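PDB 4EYE: probable oxidoreductase from Mycobacterium abscessus, which is probably an NAD(P)-dependent oxidoreductase of the quinone oxidoreductase (zeta-crystallin) type, within the medium-chain dehydrogenase family, with its substrate not established. Local coordinates for residues A[152-157]-A[279-284]; A[163-168]-A[185-190]; A[229-234]-A[251-256]. One frame throughout, in Å; residues are numbered along the deposited sequence.

From the N terminus, the chain leaves helix 143-154 through the first half of contact 1 and enters the six-stranded parallel sheet. Contact 2 closes the first loop, joining strands 162-165 and 186-191 around helix 171-182. After strand 207-210 and helix 215-222, contact 3 closes a second loop between strands 228-233 and 251-255. Contact 1 closes last, when residues 279-284 return to helix 143-154, so its loop encloses the other two, which follow one another without crossing. Contacts 2 and 3 are stitched together where strands 162-165 and 228-233 pair; contact 1 ties the sheet's edge to the covering helix and joins contact 3 where strands 251-255 and 277-280 pair and Arg252 bonds to Gly155 O.

Contact 1: residues A[152-157]-A[279-284]; sequences ARRGQL and IGVAWG
Arg154 of helix 143-154 reaches across to the edge strand and holds the carbonyl of Gly280 side-on with two nitrogens. Its chain bends at both chi2 and chi3 (-63° and -65°), which folds the guanidinium back beside Ile279 and Gly280. NE lies 2.8 Å from Gly280 O, nearly along the C=O axis, while NH2 lies 2.9 Å from Gly280 O and uses a lone pair in the carbonyl plane. Both bonds are somewhat bent, as two bonds converging on one atom must be. That oxygen lies almost exactly in the guanidinium plane, and the paired bonds fix how the flat group is turned. Ile279 adds an apolar contact over one face: its CG2 branch stands 3.4 Å from Arg154 NH2, displaced toward the rim, and the two side chains run past each other in opposite directions. Further back, Arg154 CB rests on Ile279 CG2 at 3.8 Å, with Val281 CG2 more loosely by. All this happens at the outer border of a Rossmann-type parallel sheet, where strand 277-280 is the last strand and pairs with strand 251-255. Gly155 follows, its CA resting 4.2 Å from Ile279 CD1, the far tip of that side chain. Gly155 O accepts a hydrogen bond from Arg252 NH2 of the adjoining strand, and Leu157 packs on Met183 and Ala185.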
loop_
_atom_site.group_PDB
_atom_site.type_symbol
_atom_site.label_atom_id
_atom_site.label_comp_id
_atom_site.label_asym_id
_atom_site.label_seq_id
_atom_site.Cartn_x
_atom_site.Cartn_y
_atom_site.Cartn_z
ATOM N N ALA A 152 8.839 -11.514 3.270
ATOM C CA ALA A 152 8.864 -12.971 3.214
ATOM C C ALA A 152 9.719 -13.470 2.072
ATOM O O ALA A 152 10.472 -14.418 2.256
ATOM C CB ALA A 152 7.465 -13.504 3.090
ATOM N N ARG A 153 9.614 -12.865 0.893
ATOM C CA ARG A 153 10.279 -13.383 -0.276
ATOM C C ARG A 153 11.614 -12.706 -0.556
ATOM O O ARG A 153 12.616 -13.369 -0.799
ATOM C CB ARG A 153 9.376 -13.270 -1.499
ATOM C CG ARG A 153 9.991 -13.794 -2.789
ATOM C CD ARG A 153 9.922 -15.313 -2.899
ATOM N NE ARG A 153 10.234 -15.727 -4.272
ATOM C CZ ARG A 153 9.700 -16.764 -4.891
ATOM N NH1 ARG A 153 8.764 -17.515 -4.302
ATOM N NH2 ARG A 153 10.063 -17.040 -6.119
ATOM N N ARG A 154 11.645 -11.383 -0.504
ATOM C CA ARG A 154 12.832 -10.661 -0.939
ATOM C C ARG A 154 13.877 -10.540 0.144
ATOM O O ARG A 154 15.052 -10.872 -0.074
ATOM C CB ARG A 154 12.460 -9.277 -1.446
ATOM C CG ARG A 154 11.617 -9.293 -2.703
ATOM C CD ARG A 154 12.312 -9.905 -3.919
ATOM N NE ARG A 154 13.439 -9.110 -4.324
ATOM C CZ ARG A 154 14.697 -9.541 -4.444
ATOM N NH1 ARG A 154 15.010 -10.810 -4.290
ATOM N NH2 ARG A 154 15.645 -8.659 -4.768
ATOM N N GLY A 155 13.457 -10.059 1.313
ATOM C CA GLY A 155 14.396 -9.765 2.392
ATOM C C GLY A 155 14.584 -10.888 3.409
ATOM O O GLY A 155 15.518 -10.829 4.224
ATOM N N GLN A 156 13.744 -11.921 3.327
ATOM C CA GLN A 156 13.751 -13.021 4.268
ATOM C C GLN A 156 13.882 -12.576 5.750
ATOM O O GLN A 156 14.789 -13.029 6.475
ATOM C CB GLN A 156 14.825 -14.046 3.896
ATOM C CG GLN A 156 14.575 -14.701 2.536
ATOM C CD GLN A 156 15.658 -15.694 2.149
ATOM O OE1 GLN A 156 15.667 -16.833 2.619
ATOM N NE2 GLN A 156 16.574 -15.275 1.262
ATOM N N LEU A 157 12.949 -11.732 6.187
ATOM C CA LEU A 157 12.906 -11.265 7.569
ATOM C C LEU A 157 12.764 -12.436 8.521
ATOM O O LEU A 157 12.069 -13.383 8.224
ATOM C CB LEU A 157 11.729 -10.317 7.767
ATOM C CG LEU A 157 11.579 -9.737 9.182
ATOM C CD1 LEU A 157 12.816 -9.007 9.698
ATOM C CD2 LEU A 157 10.337 -8.840 9.256
ATOM N N ILE A 279 18.361 -4.580 -1.892
ATOM C CA ILE A 279 17.389 -5.581 -2.338
ATOM C C ILE A 279 16.249 -4.863 -3.068
ATOM O O ILE A 279 15.471 -4.105 -2.481
ATOM C CB ILE A 279 16.891 -6.411 -1.145
ATOM C CG1 ILE A 279 18.086 -7.160 -0.523
ATOM C CG2 ILE A 279 15.784 -7.392 -1.565
ATOM C CD1 ILE A 279 17.732 -7.818 0.776
ATOM N N GLY A 280 16.192 -5.068 -4.377
ATOM C CA GLY A 280 15.143 -4.467 -5.186
ATOM C C GLY A 280 13.849 -5.176 -4.872
ATOM O O GLY A 280 13.834 -6.384 -4.734
ATOM N N VAL A 281 12.792 -4.395 -4.714
ATOM C CA VAL A 281 11.462 -4.881 -4.435
ATOM C C VAL A 281 10.541 -4.260 -5.489
ATOM O O VAL A 281 10.317 -3.058 -5.486
ATOM C CB VAL A 281 10.981 -4.472 -3.024
ATOM C CG1 VAL A 281 9.559 -4.994 -2.768
ATOM C CG2 VAL A 281 11.953 -4.950 -1.923
ATOM N N ALA A 282 10.005 -5.083 -6.380
ATOM C CA ALA A 282 9.103 -4.626 -7.445
ATOM C C ALA A 282 7.982 -5.651 -7.503
ATOM O O ALA A 282 8.071 -6.620 -8.220
ATOM C CB ALA A 282 9.842 -4.535 -8.815
ATOM N N TRP A 283 6.937 -5.416 -6.703
ATOM C CA TRP A 283 5.887 -6.410 -6.451
ATOM C C TRP A 283 5.058 -6.658 -7.684
ATOM O O TRP A 283 4.831 -7.826 -8.084
ATOM C CB TRP A 283 5.044 -5.905 -5.302
ATOM C CG TRP A 283 3.796 -6.651 -4.973
ATOM C CD1 TRP A 283 2.546 -6.112 -4.699
ATOM C CD2 TRP A 283 3.631 -8.101 -4.844
ATOM N NE1 TRP A 283 1.657 -7.096 -4.431
ATOM C CE2 TRP A 283 2.239 -8.316 -4.523
ATOM C CE3 TRP A 283 4.460 -9.203 -5.036
ATOM C CZ2 TRP A 283 1.719 -9.585 -4.324
ATOM C CZ3 TRP A 283 3.927 -10.482 -4.858
ATOM C CH2 TRP A 283 2.606 -10.669 -4.480
ATOM N N GLY A 284 4.582 -5.555 -8.282
ATOM C CA GLY A 284 3.781 -5.608 -9.541
ATOM C C GLY A 284 4.480 -6.450 -10.590
ATOM O O GLY A 284 3.917 -7.387 -11.148
#

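Contact 2: residues A[163-168]-A[185-190]; sequences VLVLGA and AKVIAV
Val163 and Val165 each bond through N and O to the residues flanking their partners, Val187 and Ala189, in a regular parallel pairing of strands 162-165 and 186-191. Val163 N donates to Lys186 O at 2.8 Å, and Val163 O accepts from Ile188 N at 2.9 Å; Val165 repeats the pattern with Ile188 O and Val190 N. Beyond the strand end the pairing slackens into a weak bond of 3.3 Å from Ala168 N to Val190 O.

On the Leu164 face, Leu164 CD1 meets Ile188 CG2 at 3.9 Å and Val190 CG2 at 3.7 Å. With CG anti to its nitrogen (chi1 173°) and chi2 at 67°, Leu164 carries CD1 over toward the neighbouring strand. Leu166 lies alongside Val190, pointing the same way. On the other face, Val165 CG2 touches Val187 CG1 at 4.0 Å, and Ala168 CB sits 3.6 Å from Ala189 CB.

Gly167, with positive phi, starts the glycine-rich turn that in Rossmann dehydrogenases usually faces the dinucleotide. Helix 171-182 makes the beta-alpha-beta crossover, covering Val165 and Val187 through Ala176 and Ala180; Trp215 of helix 215-222 lies on Leu164, Leu166 and Val190, and strand 228-233 pairs along the other edge of strand 162-165.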
loop_
_atom_site.group_PDB
_atom_site.type_symbol
_atom_site.label_atom_id
_atom_site.label_comp_id
_atom_site.label_asym_id
_atom_site.label_seq_id
_atom_site.Cartn_x
_atom_site.Cartn_y
_atom_site.Cartn_z
ATOM N N VAL A 163 14.243 -4.114 12.420
ATOM C CA VAL A 163 13.919 -3.466 11.158
ATOM C C VAL A 163 13.789 -1.979 11.369
ATOM O O VAL A 163 13.117 -1.532 12.299
ATOM C CB VAL A 163 12.611 -4.037 10.563
ATOM C CG1 VAL A 163 12.244 -3.359 9.217
ATOM C CG2 VAL A 163 12.747 -5.546 10.389
ATOM N N LEU A 164 14.477 -1.215 10.522
ATOM C CA LEU A 164 14.339 0.212 10.474
ATOM C C LEU A 164 13.335 0.512 9.367
ATOM O O LEU A 164 13.581 0.157 8.207
ATOM C CB LEU A 164 15.657 0.914 10.134
ATOM C CG LEU A 164 15.592 2.426 9.888
ATOM C CD1 LEU A 164 15.238 3.042 11.230
ATOM C CD2 LEU A 164 16.903 2.993 9.314
ATOM N N VAL A 165 12.264 1.204 9.720
ATOM C CA VAL A 165 11.251 1.608 8.745
ATOM C C VAL A 165 11.341 3.122 8.577
ATOM O O VAL A 165 11.150 3.871 9.529
ATOM C CB VAL A 165 9.806 1.204 9.136
ATOM C CG1 VAL A 165 8.819 1.696 8.059
ATOM C CG2 VAL A 165 9.675 -0.322 9.334
ATOM N N LEU A 166 11.620 3.551 7.354
ATOM C CA LEU A 166 11.657 4.978 6.997
ATOM C C LEU A 166 10.290 5.382 6.435
ATOM O O LEU A 166 9.465 4.520 6.063
ATOM C CB LEU A 166 12.768 5.218 5.970
ATOM C CG LEU A 166 14.221 4.919 6.455
ATOM C CD1 LEU A 166 15.233 4.985 5.331
ATOM C CD2 LEU A 166 14.624 5.947 7.484
ATOM N N GLY A 167 10.038 6.690 6.356
ATOM C CA GLY A 167 8.711 7.201 5.886
ATOM C C GLY A 167 7.552 6.522 6.626
ATOM O O GLY A 167 6.552 6.099 6.029
ATOM N N ALA A 168 7.745 6.350 7.926
ATOM C CA ALA A 168 7.067 5.304 8.687
ATOM C C ALA A 168 5.564 5.543 8.849
ATOM O O ALA A 168 4.837 4.584 8.980
ATOM C CB ALA A 168 7.720 5.147 10.042
ATOM N N ALA A 185 9.519 -9.281 14.590
ATOM C CA ALA A 185 10.636 -8.344 14.540
ATOM C C ALA A 185 10.496 -7.198 15.557
ATOM O O ALA A 185 9.414 -6.880 16.029
ATOM C CB ALA A 185 10.828 -7.747 13.145
ATOM N N LYS A 186 11.618 -6.565 15.845
ATOM C CA LYS A 186 11.634 -5.262 16.513
ATOM C C LYS A 186 11.712 -4.189 15.452
ATOM O O LYS A 186 12.395 -4.370 14.447
ATOM C CB LYS A 186 12.832 -5.160 17.453
ATOM C CG LYS A 186 12.923 -3.842 18.249
ATOM C CD LYS A 186 14.057 -3.836 19.317
ATOM C CE LYS A 186 14.194 -2.440 19.968
ATOM N NZ LYS A 186 15.033 -2.431 21.211
ATOM N N VAL A 187 10.974 -3.103 15.674
ATOM C CA VAL A 187 10.835 -2.049 14.709
ATOM C C VAL A 187 11.277 -0.709 15.292
ATOM O O VAL A 187 10.759 -0.243 16.308
ATOM C CB VAL A 187 9.374 -1.899 14.170
ATOM C CG1 VAL A 187 9.283 -0.690 13.256
ATOM C CG2 VAL A 187 8.916 -3.141 13.404
ATOM N N ILE A 188 12.245 -0.102 14.620
ATOM C CA ILE A 188 12.601 1.289 14.839
ATOM C C ILE A 188 12.020 2.043 13.651
ATOM O O ILE A 188 12.276 1.652 12.509
ATOM C CB ILE A 188 14.136 1.487 14.891
ATOM C CG1 ILE A 188 14.740 0.745 16.087
ATOM C CG2 ILE A 188 14.483 2.964 15.084
ATOM C CD1 ILE A 188 16.246 0.557 15.998
ATOM N N ALA A 189 11.235 3.082 13.920
ATOM C CA ALA A 189 10.621 3.885 12.889
ATOM C C ALA A 189 11.208 5.284 12.885
ATOM O O ALA A 189 11.394 5.889 13.964
ATOM C CB ALA A 189 9.131 3.956 13.138
ATOM N N VAL A 190 11.505 5.798 11.695
ATOM C CA VAL A 190 11.901 7.205 11.536
ATOM C C VAL A 190 10.786 7.942 10.813
ATOM O O VAL A 190 10.247 7.424 9.830
ATOM C CB VAL A 190 13.201 7.347 10.756
ATOM C CG1 VAL A 190 13.551 8.830 10.572
ATOM C CG2 VAL A 190 14.325 6.656 11.528
#

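Contact 3: residues A[229-234]-A[251-256]; sequences DMVVDP and GRLLVV
Arg252 and Met230 meet because both side chains bend. Arg252 places CG between its backbone nitrogen and carbonyl carbon (chi1 50°) and bends again at chi2, bringing its guanidinium back beside Asp229 and Met230. Met230 is extended as far as SD and then turns at chi3 (-64°), which sets CE over one face of that guanidinium, displaced toward its rim, 3.6 Å from Arg252 NH2.

Asp229 O is held twice by the same residue. Arg252 N donates to it at 2.9 Å as part of the strand pairing, and Arg252 NH1 adds a second bond at 3.1 Å, bent to 138° and off the lone pairs, arriving above the carbonyl plane on the opposite face from the backbone N-H. From there strands 228-233 and 251-255 run parallel. Val231 bonds to Arg252 O and Leu254 N, and Asp233 to Leu254 O and Val256 N, the last of these the longest of the backbone bonds at 3.1 Å.

Val231 CG1 packs on Leu253 CD1 at 3.9 Å, on the side where helix 240-245 covers Leu253. On the other side, Met230 SD meets Leu254 CD1 at 4.1 Å, the two chains crossing at a slant; Tyr151 of helix 143-154 also touches Met230. The two strands are neighbours in the second half of the Rossmann-type sheet, whose strand order is 3-2-1-4-5-6.

The polar ends find partners beyond the pair: Asp229 OD2 accepts from Thr162 N, and Asp233 OD1 from Ile235 N and Gly236 N. Arg252 NH2 bonds to Gly155 O and forms a salt bridge with Glu161 OE1. The Glu161 carboxylate and the carbonyls of Asp229 and Gly155 probably balance the charge of the guanidinium, and these bonds, with the Met230 methyl over one face, limit its rotation.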
loop_
_atom_site.group_PDB
_atom_site.type_symbol
_atom_site.label_atom_id
_atom_site.label_comp_id
_atom_site.label_asym_id
_atom_site.label_seq_id
_atom_site.Cartn_x
_atom_site.Cartn_y
_atom_site.Cartn_z
ATOM N N ASP A 229 19.212 -4.962 11.138
ATOM C CA ASP A 229 19.339 -6.080 10.206
ATOM C C ASP A 229 18.755 -5.789 8.855
ATOM O O ASP A 229 19.219 -6.324 7.850
ATOM C CB ASP A 229 18.653 -7.278 10.790
ATOM C CG ASP A 229 19.268 -7.676 12.106
ATOM O OD1 ASP A 229 20.472 -7.997 12.092
ATOM O OD2 ASP A 229 18.550 -7.687 13.110
ATOM N N MET A 230 17.741 -4.935 8.850
ATOM C CA MET A 230 17.002 -4.598 7.659
ATOM C C MET A 230 16.496 -3.181 7.711
ATOM O O MET A 230 16.077 -2.689 8.754
ATOM C CB MET A 230 15.801 -5.553 7.500
ATOM C CG MET A 230 14.982 -5.321 6.224
ATOM S SD MET A 230 13.633 -6.529 6.112
ATOM C CE MET A 230 14.583 -8.046 5.960
ATOM N N VAL A 231 16.513 -2.531 6.559
ATOM C CA VAL A 231 15.954 -1.215 6.421
ATOM C C VAL A 231 14.868 -1.305 5.360
ATOM O O VAL A 231 15.081 -1.906 4.299
ATOM C CB VAL A 231 17.033 -0.168 6.019
ATOM C CG1 VAL A 231 16.372 1.122 5.563
ATOM C CG2 VAL A 231 18.041 0.070 7.139
ATOM N N VAL A 232 13.707 -0.707 5.629
ATOM C CA VAL A 232 12.664 -0.506 4.621
ATOM C C VAL A 232 12.638 0.951 4.221
ATOM O O VAL A 232 12.439 1.853 5.054
ATOM C CB VAL A 232 11.283 -0.970 5.117
ATOM C CG1 VAL A 232 10.178 -0.611 4.090
ATOM C CG2 VAL A 232 11.314 -2.484 5.383
ATOM N N ASP A 233 12.873 1.192 2.945
ATOM C CA ASP A 233 12.981 2.555 2.433
ATOM C C ASP A 233 11.999 2.826 1.303
ATOM O O ASP A 233 12.264 2.434 0.166
ATOM C CB ASP A 233 14.405 2.808 1.932
ATOM C CG ASP A 233 14.585 4.231 1.426
ATOM O OD1 ASP A 233 13.702 5.092 1.691
ATOM O OD2 ASP A 233 15.603 4.477 0.746
ATOM N N PRO A 234 10.845 3.455 1.615
ATOM C CA PRO A 234 9.875 3.834 0.594
ATOM C C PRO A 234 10.045 5.289 0.140
ATOM O O PRO A 234 9.234 5.776 -0.641
ATOM C CB PRO A 234 8.535 3.666 1.322
ATOM C CG PRO A 234 8.834 3.891 2.754
ATOM C CD PRO A 234 10.342 3.817 2.949
ATOM N N GLY A 251 23.478 -6.850 6.778
ATOM C CA GLY A 251 22.143 -6.266 6.773
ATOM C C GLY A 251 21.627 -6.024 5.361
ATOM O O GLY A 251 22.372 -6.103 4.385
ATOM N N ARG A 252 20.334 -5.750 5.233
ATOM C CA ARG A 252 19.810 -5.513 3.933
ATOM C C ARG A 252 18.826 -4.378 3.889
ATOM O O ARG A 252 18.079 -4.128 4.830
ATOM C CB ARG A 252 19.276 -6.795 3.315
ATOM C CG ARG A 252 18.338 -7.571 4.189
ATOM C CD ARG A 252 18.992 -8.694 4.948
ATOM N NE ARG A 252 17.973 -9.632 5.392
ATOM C CZ ARG A 252 17.632 -9.901 6.642
ATOM N NH1 ARG A 252 18.201 -9.294 7.660
ATOM N NH2 ARG A 252 16.685 -10.785 6.880
ATOM N N LEU A 253 18.893 -3.642 2.799
ATOM C CA LEU A 253 18.071 -2.480 2.629
ATOM C C LEU A 253 17.117 -2.754 1.482
ATOM O O LEU A 253 17.563 -3.029 0.376
ATOM C CB LEU A 253 18.960 -1.270 2.325
ATOM C CG LEU A 253 18.165 0.036 2.254
ATOM C CD1 LEU A 253 19.063 1.136 2.790
ATOM C CD2 LEU A 253 17.656 0.321 0.862
ATOM N N LEU A 254 15.825 -2.716 1.764
ATOM C CA LEU A 254 14.804 -2.887 0.748
ATOM C C LEU A 254 14.340 -1.545 0.242
ATOM O O LEU A 254 13.902 -0.679 1.004
ATOM C CB LEU A 254 13.607 -3.666 1.276
ATOM C CG LEU A 254 13.896 -4.944 2.097
ATOM C CD1 LEU A 254 12.673 -5.870 2.137
ATOM C CD2 LEU A 254 15.141 -5.719 1.700
ATOM N N VAL A 255 14.441 -1.371 -1.058
ATOM C CA VAL A 255 13.923 -0.178 -1.693
ATOM C C VAL A 255 12.592 -0.531 -2.282
ATOM O O VAL A 255 12.531 -1.372 -3.161
ATOM C CB VAL A 255 14.881 0.346 -2.782
ATOM C CG1 VAL A 255 14.214 1.502 -3.545
ATOM C CG2 VAL A 255 16.193 0.796 -2.115
ATOM N N VAL A 256 11.539 0.103 -1.778
ATOM C CA VAL A 256 10.185 -0.272 -2.113
ATOM C C VAL A 256 9.458 0.844 -2.856
ATOM O O VAL A 256 9.373 1.954 -2.334
ATOM C CB VAL A 256 9.416 -0.612 -0.838
ATOM C CG1 VAL A 256 8.008 -1.045 -1.188
ATOM C CG2 VAL A 256 10.183 -1.685 -0.070
#